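Local coordinates for uncharacterized protein (Vanderwaltozyma polyspora, PDB 5THE) that is the C-terminal lobe of a budding yeast Argonaute, built around a Piwi domain of the RNase H clan, and probably binds RNA as part of the whole protein, at residues A[49-54]-A[410-415]; A[302-307]-A[529-534]; A[333-338]-A[377-382]. All coordinates share one frame; numbering follows the deposited sequence.

Contact 1 joins a loop to a strand, contact 2 a strand to a short helix, and contact 3 two loops. Contact 1 lies on the far side of the chain's centre from contact 2, their own centres about 51 Å apart, and about 45 Å from the centre of contact 3. Contacts 2 and 3 are closer neighbours, with centres about 30 Å and nearest atoms about 18 Å apart. No two of them touch. Measured between nearest atoms, contact 1 comes within about 9 Å of the bound nucleic acid, contact 2 within about 14 Å and contact 3 within about 25 Å. All three involve the Piwi domain, contact 3 with both of its segments.

Contact 1 (A[49-54]-A[410-415]); sequences KSYGTK and EVAVQS
K49 meets A412 through the backbone: the N-H of A412 points almost straight at K49 O, at 2.7 Å and 171°. The CA of V411 comes up beside the same oxygen, so one carbonyl is gripped by a strong donor and brushed by a weak C-H contact. Here the two chains are at their tightest, and the small side chain of A412 suits the place because it lets them close in. Its methyl touches Y51, CB to CB at 3.9 Å, and also lies in the plane of the tyrosine ring, at its edge.

Y51 carries the contact outward. With CG anti to the backbone N (chi1 -166°), the ring reaches along the strand past A412 to Q414, and its CE1 rests 3.5 Å from Q414 O. The aliphatic CG of Q414 approaches that same CE1, while its amide plane is turned 54° from the ring. The polar ends do not bond directly. A water bridges them, 3.0 Å from Y51 OH and donating to Q414 OE1 at 2.6 Å. The amide is held from its other end, since Q414 NE2 donates to the carbonyl of Q400.

The solvent side lies right beside the tight K49-A412 bond: the lysine chain of K49 and the carboxylate of E410 both lead away into exposed surroundings, and S50 turns its hydroxyl back to Y51 O in its own loop at 2.7 Å. N402 adds a further anchor by accepting from Y51 N. V411 pairs with A403 through its backbone, whereas the next residue, A412, serves the loop. What results is an irregular loop pinned by a single backbone bond and an aromatic edge to the interrupted middle strand of a small three-stranded antiparallel sheet in the Piwi domain.

Contact 2 (A[302-307]-A[529-534]); sequences YMLQDG and VSKNVL
K531 spans the gap to L304 and D306 with an extended side chain whose ammonium end donates two hydrogen bonds. One goes to the backbone carbonyl, NZ to L304 O at 2.9 Å. The other, to D306 OD1 at 2.7 Å, is also a salt bridge, and NZ meets that oxygen from above the carboxylate plane, 39° out of it. A long, flexible lysine suits the place because its methylenes can lie over L304, CG to CD2 at 4.0 Å, before the charge reaches its acceptors. With a methionine in its place, D306 would probably lose its charged mate across the contact and L304 O a donor.

L304 is the apolar partner: a chi1 of -165° swings its branch away from its own N and sets CD2 3.8 Å from CD1 of L534. The polar groups of the helix start are met locally. S530 is the N-cap, its OG accepting from V533 N at 3.3 Å, and its carbonyl takes both V533 N and L534 N. Q305 turns the other way, its NE2 donating to the carbonyls of I312 and E310.

The short helix 531-534 thus rests on strand 300-305, which pairs through its backbone with strand 282-289, while L534 also packs against F506 and N513 of helix 490-515.

Contact 3 (A[333-338]-A[377-382]); sequences GKLPTK and NKYDPP
The ring of Y379 is sandwiched between L335 and P381. On one face CD1 of L335 sits over the centre, 3.7 Å from the centroid and only 6° off the ring normal, a clear CH-pi contact. On the opposite face CD of P381, from the tyrosine's own segment, stands 3.5 Å above the plane. The edge meets P336 O, which lies in the ring plane and accepts from the phenol, Y379 OH to P336 O at 2.6 Å. The hydroxyl comes in at a slant, somewhat out of the carbonyl plane. The first torsion of Y379, -175°, stretches the ring across to the other loop, and CB of L335 touches its CE1 at 3.5 Å as it passes. The proline ring, crossing the phenol at about a right angle, brings P336 CG to 3.3 Å from Y379 OH. A flat residue with a polar end fits such a slot, since faces and edge ask for different chemistry.

The touching parts, 335-338 and 379-382, run 21° apart in end-to-end direction. Farther along them, T337 O faces CD of P382 at 3.0 Å, where a proline has no N-H to offer, and CG of K338 lies by CG of P382. The polar ends of T337 and K338 find partners elsewhere, D259 and S262 for the hydroxyl, N461 for the ammonium.

Both loops lead into parallel strands, 339-344 and 383-389, and P382 already pairs with I339 through its backbone. Since prolines cannot donate from their backbone nitrogens, apolar packing takes over much of the joining before that ladder begins; the chemistry implies a buried phenol whose rotation is set by its two faces and whose hydroxyl is satisfied by donating a hydrogen bond to P336 O.

Contact 1 (A[49-54]-A[410-415])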
loop_
_atom_site.group_PDB
_atom_site.type_symbol
_atom_site.label_atom_id
_atom_site.label_comp_id
_atom_site.label_asym_id
_atom_site.label_seq_id
_atom_site.Cartn_x
_atom_site.Cartn_y
_atom_site.Cartn_z
ATOM N N LYS A 49 -21.899 -18.433 7.040
ATOM C CA LYS A 49 -22.347 -19.667 7.674
ATOM C C LYS A 49 -22.481 -19.437 9.167
ATOM O O LYS A 49 -22.011 -18.435 9.720
ATOM C CB LYS A 49 -21.392 -20.847 7.415
ATOM C CG LYS A 49 -21.380 -21.279 5.935
ATOM C CD LYS A 49 -20.597 -22.571 5.689
ATOM C CE LYS A 49 -20.613 -22.920 4.202
ATOM N NZ LYS A 49 -20.208 -24.324 3.898
ATOM N N SER A 50 -23.137 -20.395 9.816
ATOM C CA SER A 50 -23.260 -20.373 11.260
ATOM C C SER A 50 -21.885 -20.393 11.916
ATOM O O SER A 50 -20.951 -21.048 11.436
ATOM C CB SER A 50 -24.071 -21.574 11.741
ATOM O OG SER A 50 -23.854 -21.734 13.130
ATOM N N TYR A 51 -21.766 -19.645 13.007
ATOM C CA TYR A 51 -20.621 -19.780 13.887
ATOM C C TYR A 51 -20.527 -21.218 14.379
ATOM O O TYR A 51 -21.531 -21.923 14.493
ATOM C CB TYR A 51 -20.768 -18.834 15.080
ATOM C CG TYR A 51 -19.507 -18.657 15.868
ATOM C CD1 TYR A 51 -18.523 -17.773 15.436
ATOM C CD2 TYR A 51 -19.290 -19.365 17.047
ATOM C CE1 TYR A 51 -17.357 -17.597 16.151
ATOM C CE2 TYR A 51 -18.114 -19.193 17.781
ATOM C CZ TYR A 51 -17.159 -18.305 17.320
ATOM O OH TYR A 51 -15.990 -18.120 18.003
ATOM N N GLY A 52 -19.305 -21.659 14.657
ATOM C CA GLY A 52 -19.119 -22.921 15.334
ATOM C C GLY A 52 -18.133 -23.855 14.675
ATOM O O GLY A 52 -17.655 -24.795 15.319
ATOM N N THR A 53 -17.816 -23.631 13.398
ATOM C CA THR A 53 -16.836 -24.458 12.699
ATOM C C THR A 53 -15.662 -23.638 12.188
ATOM O O THR A 53 -14.898 -24.122 11.345
ATOM C CB THR A 53 -17.485 -25.210 11.537
ATOM O OG1 THR A 53 -17.930 -24.265 10.555
ATOM C CG2 THR A 53 -18.674 -26.016 12.030
ATOM N N LYS A 54 -15.501 -22.412 12.683
ATOM C CA LYS A 54 -14.438 -21.492 12.277
ATOM C C LYS A 54 -14.505 -21.144 10.791
ATOM O O LYS A 54 -13.523 -20.662 10.217
ATOM C CB LYS A 54 -13.050 -22.044 12.635
ATOM C CG LYS A 54 -12.761 -22.118 14.152
ATOM C CD LYS A 54 -11.350 -22.666 14.385
ATOM C CE LYS A 54 -11.048 -22.897 15.857
ATOM N NZ LYS A 54 -10.898 -21.634 16.610
ATOM N N GLU A 410 -29.127 -17.652 10.161
ATOM C CA GLU A 410 -28.359 -17.411 11.381
ATOM C C GLU A 410 -26.891 -17.719 11.107
ATOM O O GLU A 410 -26.533 -18.847 10.751
ATOM C CB GLU A 410 -28.883 -18.259 12.540
ATOM C CG GLU A 410 -30.257 -17.833 13.041
ATOM C CD GLU A 410 -30.205 -16.710 14.074
ATOM O OE1 GLU A 410 -29.112 -16.171 14.341
ATOM O OE2 GLU A 410 -31.270 -16.362 14.624
ATOM N N VAL A 411 -26.039 -16.720 11.299
ATOM C CA VAL A 411 -24.774 -16.656 10.589
ATOM C C VAL A 411 -23.739 -15.995 11.495
ATOM O O VAL A 411 -24.079 -15.137 12.310
ATOM C CB VAL A 411 -25.092 -15.910 9.273
ATOM C CG1 VAL A 411 -24.175 -14.789 8.999
ATOM C CG2 VAL A 411 -25.298 -16.905 8.122
ATOM N N ALA A 412 -22.475 -16.427 11.386
ATOM C CA ALA A 412 -21.423 -15.888 12.256
ATOM C C ALA A 412 -21.292 -14.379 12.099
ATOM O O ALA A 412 -21.198 -13.858 10.983
ATOM C CB ALA A 412 -20.073 -16.537 11.962
ATOM N N VAL A 413 -21.300 -13.671 13.224
ATOM C CA VAL A 413 -21.060 -12.240 13.249
ATOM C C VAL A 413 -19.836 -11.887 14.082
ATOM O O VAL A 413 -19.612 -10.714 14.386
ATOM C CB VAL A 413 -22.307 -11.476 13.749
ATOM C CG1 VAL A 413 -23.447 -11.659 12.765
ATOM C CG2 VAL A 413 -22.727 -11.953 15.176
ATOM N N GLN A 414 -19.036 -12.869 14.461
ATOM C CA GLN A 414 -17.743 -12.583 15.068
ATOM C C GLN A 414 -16.736 -13.609 14.581
ATOM O O GLN A 414 -17.103 -14.698 14.136
ATOM C CB GLN A 414 -17.808 -12.592 16.598
ATOM C CG GLN A 414 -18.380 -13.862 17.192
ATOM C CD GLN A 414 -18.154 -13.934 18.696
ATOM O OE1 GLN A 414 -17.054 -14.243 19.144
ATOM N NE2 GLN A 414 -19.189 -13.625 19.477
ATOM N N SER A 415 -15.452 -13.247 14.677
ATOM C CA SER A 415 -14.362 -14.113 14.244
ATOM C C SER A 415 -13.130 -13.834 15.089
ATOM O O SER A 415 -12.760 -12.667 15.297
ATOM C CB SER A 415 -14.032 -13.898 12.765
ATOM O OG SER A 415 -13.034 -14.812 12.348
HETATM O O HOH W 1 -15.134 -15.280 17.662
#

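Contact 2 (A[302-307]-A[529-534])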
loop_
_atom_site.group_PDB
_atom_site.type_symbol
_atom_site.label_atom_id
_atom_site.label_comp_id
_atom_site.label_asym_id
_atom_site.label_seq_id
_atom_site.Cartn_x
_atom_site.Cartn_y
_atom_site.Cartn_z
ATOM N N TYR A 302 6.688 10.966 -4.118
ATOM C CA TYR A 302 6.845 11.582 -2.809
ATOM C C TYR A 302 7.507 12.947 -2.985
ATOM O O TYR A 302 8.118 13.231 -4.015
ATOM C CB TYR A 302 7.689 10.712 -1.857
ATOM C CG TYR A 302 9.034 10.399 -2.444
ATOM C CD1 TYR A 302 10.062 11.350 -2.439
ATOM C CD2 TYR A 302 9.279 9.167 -3.029
ATOM C CE1 TYR A 302 11.292 11.073 -3.013
ATOM C CE2 TYR A 302 10.501 8.883 -3.599
ATOM C CZ TYR A 302 11.501 9.829 -3.592
ATOM O OH TYR A 302 12.710 9.511 -4.171
ATOM N N MET A 303 7.399 13.783 -1.958
ATOM C CA MET A 303 8.127 15.042 -1.948
ATOM C C MET A 303 8.382 15.450 -0.506
ATOM O O MET A 303 7.686 15.019 0.419
ATOM C CB MET A 303 7.366 16.150 -2.683
ATOM C CG MET A 303 6.034 16.468 -2.045
ATOM S SD MET A 303 5.169 17.707 -3.014
ATOM C CE MET A 303 3.675 17.849 -2.088
ATOM N N LEU A 304 9.411 16.267 -0.330
ATOM C CA LEU A 304 9.709 16.843 0.970
ATOM C C LEU A 304 8.764 18.012 1.211
ATOM O O LEU A 304 8.580 18.850 0.327
ATOM C CB LEU A 304 11.162 17.315 1.015
ATOM C CG LEU A 304 11.702 17.616 2.407
ATOM C CD1 LEU A 304 11.745 16.344 3.243
ATOM C CD2 LEU A 304 13.083 18.243 2.309
ATOM N N GLN A 305 8.150 18.057 2.392
ATOM C CA GLN A 305 7.291 19.184 2.735
ATOM C C GLN A 305 8.132 20.435 2.978
ATOM O O GLN A 305 9.364 20.397 3.019
ATOM C CB GLN A 305 6.460 18.871 3.974
ATOM C CG GLN A 305 5.414 17.791 3.771
ATOM C CD GLN A 305 4.082 18.374 3.362
ATOM O OE1 GLN A 305 3.856 18.678 2.186
ATOM N NE2 GLN A 305 3.191 18.549 4.331
ATOM N N ASP A 306 7.437 21.556 3.206
ATOM C CA ASP A 306 8.078 22.859 3.336
ATOM C C ASP A 306 8.688 23.104 4.708
ATOM O O ASP A 306 9.597 23.929 4.819
ATOM C CB ASP A 306 7.068 23.966 3.030
ATOM C CG ASP A 306 6.755 24.072 1.553
ATOM O OD1 ASP A 306 7.632 23.725 0.740
ATOM O OD2 ASP A 306 5.636 24.503 1.202
ATOM N N GLY A 307 8.215 22.422 5.750
ATOM C CA GLY A 307 8.707 22.642 7.090
ATOM C C GLY A 307 8.497 21.436 7.980
ATOM O O GLY A 307 7.874 20.442 7.583
ATOM N N VAL A 529 19.617 23.249 2.925
ATOM C CA VAL A 529 19.795 22.370 1.778
ATOM C C VAL A 529 18.481 22.280 1.011
ATOM O O VAL A 529 17.399 22.196 1.611
ATOM C CB VAL A 529 20.261 20.986 2.253
ATOM C CG1 VAL A 529 20.600 20.118 1.082
ATOM C CG2 VAL A 529 21.443 21.125 3.209
ATOM N N SER A 530 18.567 22.292 -0.317
ATOM C CA SER A 530 17.368 22.223 -1.138
ATOM C C SER A 530 16.622 20.900 -0.915
ATOM O O SER A 530 17.195 19.898 -0.475
ATOM C CB SER A 530 17.720 22.378 -2.613
ATOM O OG SER A 530 18.127 21.145 -3.167
ATOM N N LYS A 531 15.317 20.916 -1.224
ATOM C CA LYS A 531 14.497 19.713 -1.100
ATOM C C LYS A 531 15.073 18.566 -1.912
ATOM O O LYS A 531 15.188 17.440 -1.421
ATOM C CB LYS A 531 13.065 19.993 -1.559
ATOM C CG LYS A 531 12.247 20.861 -0.640
ATOM C CD LYS A 531 10.835 20.992 -1.201
ATOM C CE LYS A 531 9.940 21.816 -0.294
ATOM N NZ LYS A 531 8.499 21.554 -0.611
ATOM N N ASN A 532 15.438 18.835 -3.168
ATOM C CA ASN A 532 15.895 17.777 -4.055
ATOM C C ASN A 532 17.240 17.209 -3.653
ATOM O O ASN A 532 17.611 16.147 -4.156
ATOM C CB ASN A 532 15.979 18.280 -5.498
ATOM C CG ASN A 532 14.616 18.496 -6.102
ATOM O OD1 ASN A 532 13.952 17.542 -6.510
ATOM N ND2 ASN A 532 14.176 19.750 -6.143
ATOM N N VAL A 533 17.995 17.902 -2.808
ATOM C CA VAL A 533 19.219 17.318 -2.280
ATOM C C VAL A 533 18.937 16.520 -1.012
ATOM O O VAL A 533 19.510 15.445 -0.805
ATOM C CB VAL A 533 20.281 18.411 -2.044
ATOM C CG1 VAL A 533 21.515 17.825 -1.350
ATOM C CG2 VAL A 533 20.684 19.061 -3.371
ATOM N N LEU A 534 18.057 17.021 -0.145
ATOM C CA LEU A 534 17.701 16.244 1.040
ATOM C C LEU A 534 16.950 14.978 0.655
ATOM O O LEU A 534 17.139 13.922 1.267
ATOM C CB LEU A 534 16.858 17.083 2.003
ATOM C CG LEU A 534 17.574 18.215 2.746
ATOM C CD1 LEU A 534 16.561 19.105 3.460
ATOM C CD2 LEU A 534 18.627 17.642 3.731
#

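Contact 3 (A[333-338]-A[377-382])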
loop_
_atom_site.group_PDB
_atom_site.type_symbol
_atom_site.label_atom_id
_atom_site.label_comp_id
_atom_site.label_asym_id
_atom_site.label_seq_id
_atom_site.Cartn_x
_atom_site.Cartn_y
_atom_site.Cartn_z
ATOM N N GLY A 333 -5.462 6.954 -23.904
ATOM C CA GLY A 333 -5.401 8.398 -24.038
ATOM C C GLY A 333 -6.435 9.180 -23.246
ATOM O O GLY A 333 -6.400 10.417 -23.275
ATOM N N LYS A 334 -7.338 8.509 -22.531
ATOM C CA LYS A 334 -8.360 9.177 -21.731
ATOM C C LYS A 334 -7.840 9.518 -20.335
ATOM O O LYS A 334 -7.114 8.732 -19.720
ATOM C CB LYS A 334 -9.604 8.292 -21.605
ATOM C CG LYS A 334 -10.252 7.895 -22.941
ATOM C CD LYS A 334 -11.009 9.052 -23.529
ATOM C CE LYS A 334 -11.770 8.649 -24.770
ATOM N NZ LYS A 334 -12.470 9.833 -25.341
ATOM N N LEU A 335 -8.213 10.697 -19.845
ATOM C CA LEU A 335 -8.021 11.051 -18.447
ATOM C C LEU A 335 -9.194 10.528 -17.627
ATOM O O LEU A 335 -10.269 10.278 -18.171
ATOM C CB LEU A 335 -7.930 12.561 -18.296
ATOM C CG LEU A 335 -6.804 13.213 -19.095
ATOM C CD1 LEU A 335 -6.836 14.722 -18.939
ATOM C CD2 LEU A 335 -5.479 12.570 -18.703
ATOM N N PRO A 336 -9.020 10.332 -16.322
ATOM C CA PRO A 336 -10.144 9.867 -15.510
ATOM C C PRO A 336 -11.239 10.919 -15.438
ATOM O O PRO A 336 -10.994 12.125 -15.551
ATOM C CB PRO A 336 -9.521 9.609 -14.131
ATOM C CG PRO A 336 -8.256 10.396 -14.113
ATOM C CD PRO A 336 -7.781 10.482 -15.537
ATOM N N THR A 337 -12.466 10.443 -15.289
ATOM C CA THR A 337 -13.596 11.340 -15.153
ATOM C C THR A 337 -14.079 11.462 -13.715
ATOM O O THR A 337 -14.961 12.285 -13.451
ATOM C CB THR A 337 -14.750 10.893 -16.067
ATOM O OG1 THR A 337 -15.167 9.568 -15.713
ATOM C CG2 THR A 337 -14.297 10.909 -17.535
ATOM N N LYS A 338 -13.518 10.681 -12.790
ATOM C CA LYS A 338 -13.781 10.805 -11.360
ATOM C C LYS A 338 -12.487 10.529 -10.614
ATOM O O LYS A 338 -11.702 9.666 -11.016
ATOM C CB LYS A 338 -14.857 9.820 -10.858
ATOM C CG LYS A 338 -16.268 10.036 -11.402
ATOM C CD LYS A 338 -17.228 9.047 -10.743
ATOM C CE LYS A 338 -18.644 9.184 -11.293
ATOM N NZ LYS A 338 -19.163 10.551 -11.059
ATOM N N ASN A 377 -8.032 20.359 -23.906
ATOM C CA ASN A 377 -9.422 20.501 -23.511
ATOM C C ASN A 377 -9.517 20.765 -22.013
ATOM O O ASN A 377 -8.688 20.293 -21.225
ATOM C CB ASN A 377 -10.226 19.249 -23.872
ATOM C CG ASN A 377 -10.130 18.903 -25.357
ATOM O OD1 ASN A 377 -10.127 19.793 -26.210
ATOM N ND2 ASN A 377 -10.048 17.613 -25.665
ATOM N N LYS A 378 -10.546 21.531 -21.642
ATOM C CA LYS A 378 -10.858 21.788 -20.243
ATOM C C LYS A 378 -10.967 20.475 -19.483
ATOM O O LYS A 378 -11.529 19.502 -19.983
ATOM C CB LYS A 378 -12.176 22.560 -20.150
ATOM C CG LYS A 378 -12.486 23.096 -18.769
ATOM C CD LYS A 378 -13.815 23.821 -18.786
ATOM C CE LYS A 378 -14.019 24.611 -17.504
ATOM N NZ LYS A 378 -15.299 25.371 -17.569
ATOM N N TYR A 379 -10.416 20.445 -18.278
ATOM C CA TYR A 379 -10.407 19.220 -17.479
ATOM C C TYR A 379 -10.737 19.562 -16.033
ATOM O O TYR A 379 -9.935 20.195 -15.337
ATOM C CB TYR A 379 -9.056 18.514 -17.576
ATOM C CG TYR A 379 -9.027 17.195 -16.864
ATOM C CD1 TYR A 379 -9.897 16.174 -17.226
ATOM C CD2 TYR A 379 -8.115 16.956 -15.841
ATOM C CE1 TYR A 379 -9.884 14.960 -16.574
ATOM C CE2 TYR A 379 -8.081 15.732 -15.190
ATOM C CZ TYR A 379 -8.969 14.737 -15.566
ATOM O OH TYR A 379 -8.949 13.520 -14.913
ATOM N N ASP A 380 -11.908 19.127 -15.580
ATOM C CA ASP A 380 -12.401 19.435 -14.238
ATOM C C ASP A 380 -13.148 18.224 -13.683
ATOM O O ASP A 380 -14.369 18.251 -13.526
ATOM C CB ASP A 380 -13.293 20.681 -14.282
ATOM C CG ASP A 380 -13.822 21.077 -12.915
ATOM O OD1 ASP A 380 -13.163 20.764 -11.897
ATOM O OD2 ASP A 380 -14.912 21.695 -12.871
ATOM N N PRO A 381 -12.438 17.145 -13.360
ATOM C CA PRO A 381 -13.119 15.921 -12.890
ATOM C C PRO A 381 -13.602 16.072 -11.457
ATOM O O PRO A 381 -12.906 16.658 -10.616
ATOM C CB PRO A 381 -12.027 14.842 -13.001
ATOM C CG PRO A 381 -10.724 15.609 -12.841
ATOM C CD PRO A 381 -10.970 16.982 -13.439
ATOM N N PRO A 382 -14.778 15.536 -11.129
ATOM C CA PRO A 382 -15.264 15.622 -9.739
ATOM C C PRO A 382 -14.430 14.780 -8.778
ATOM O O PRO A 382 -14.020 13.657 -9.085
ATOM C CB PRO A 382 -16.703 15.095 -9.834
ATOM C CG PRO A 382 -16.720 14.220 -11.087
ATOM C CD PRO A 382 -15.733 14.857 -12.023
#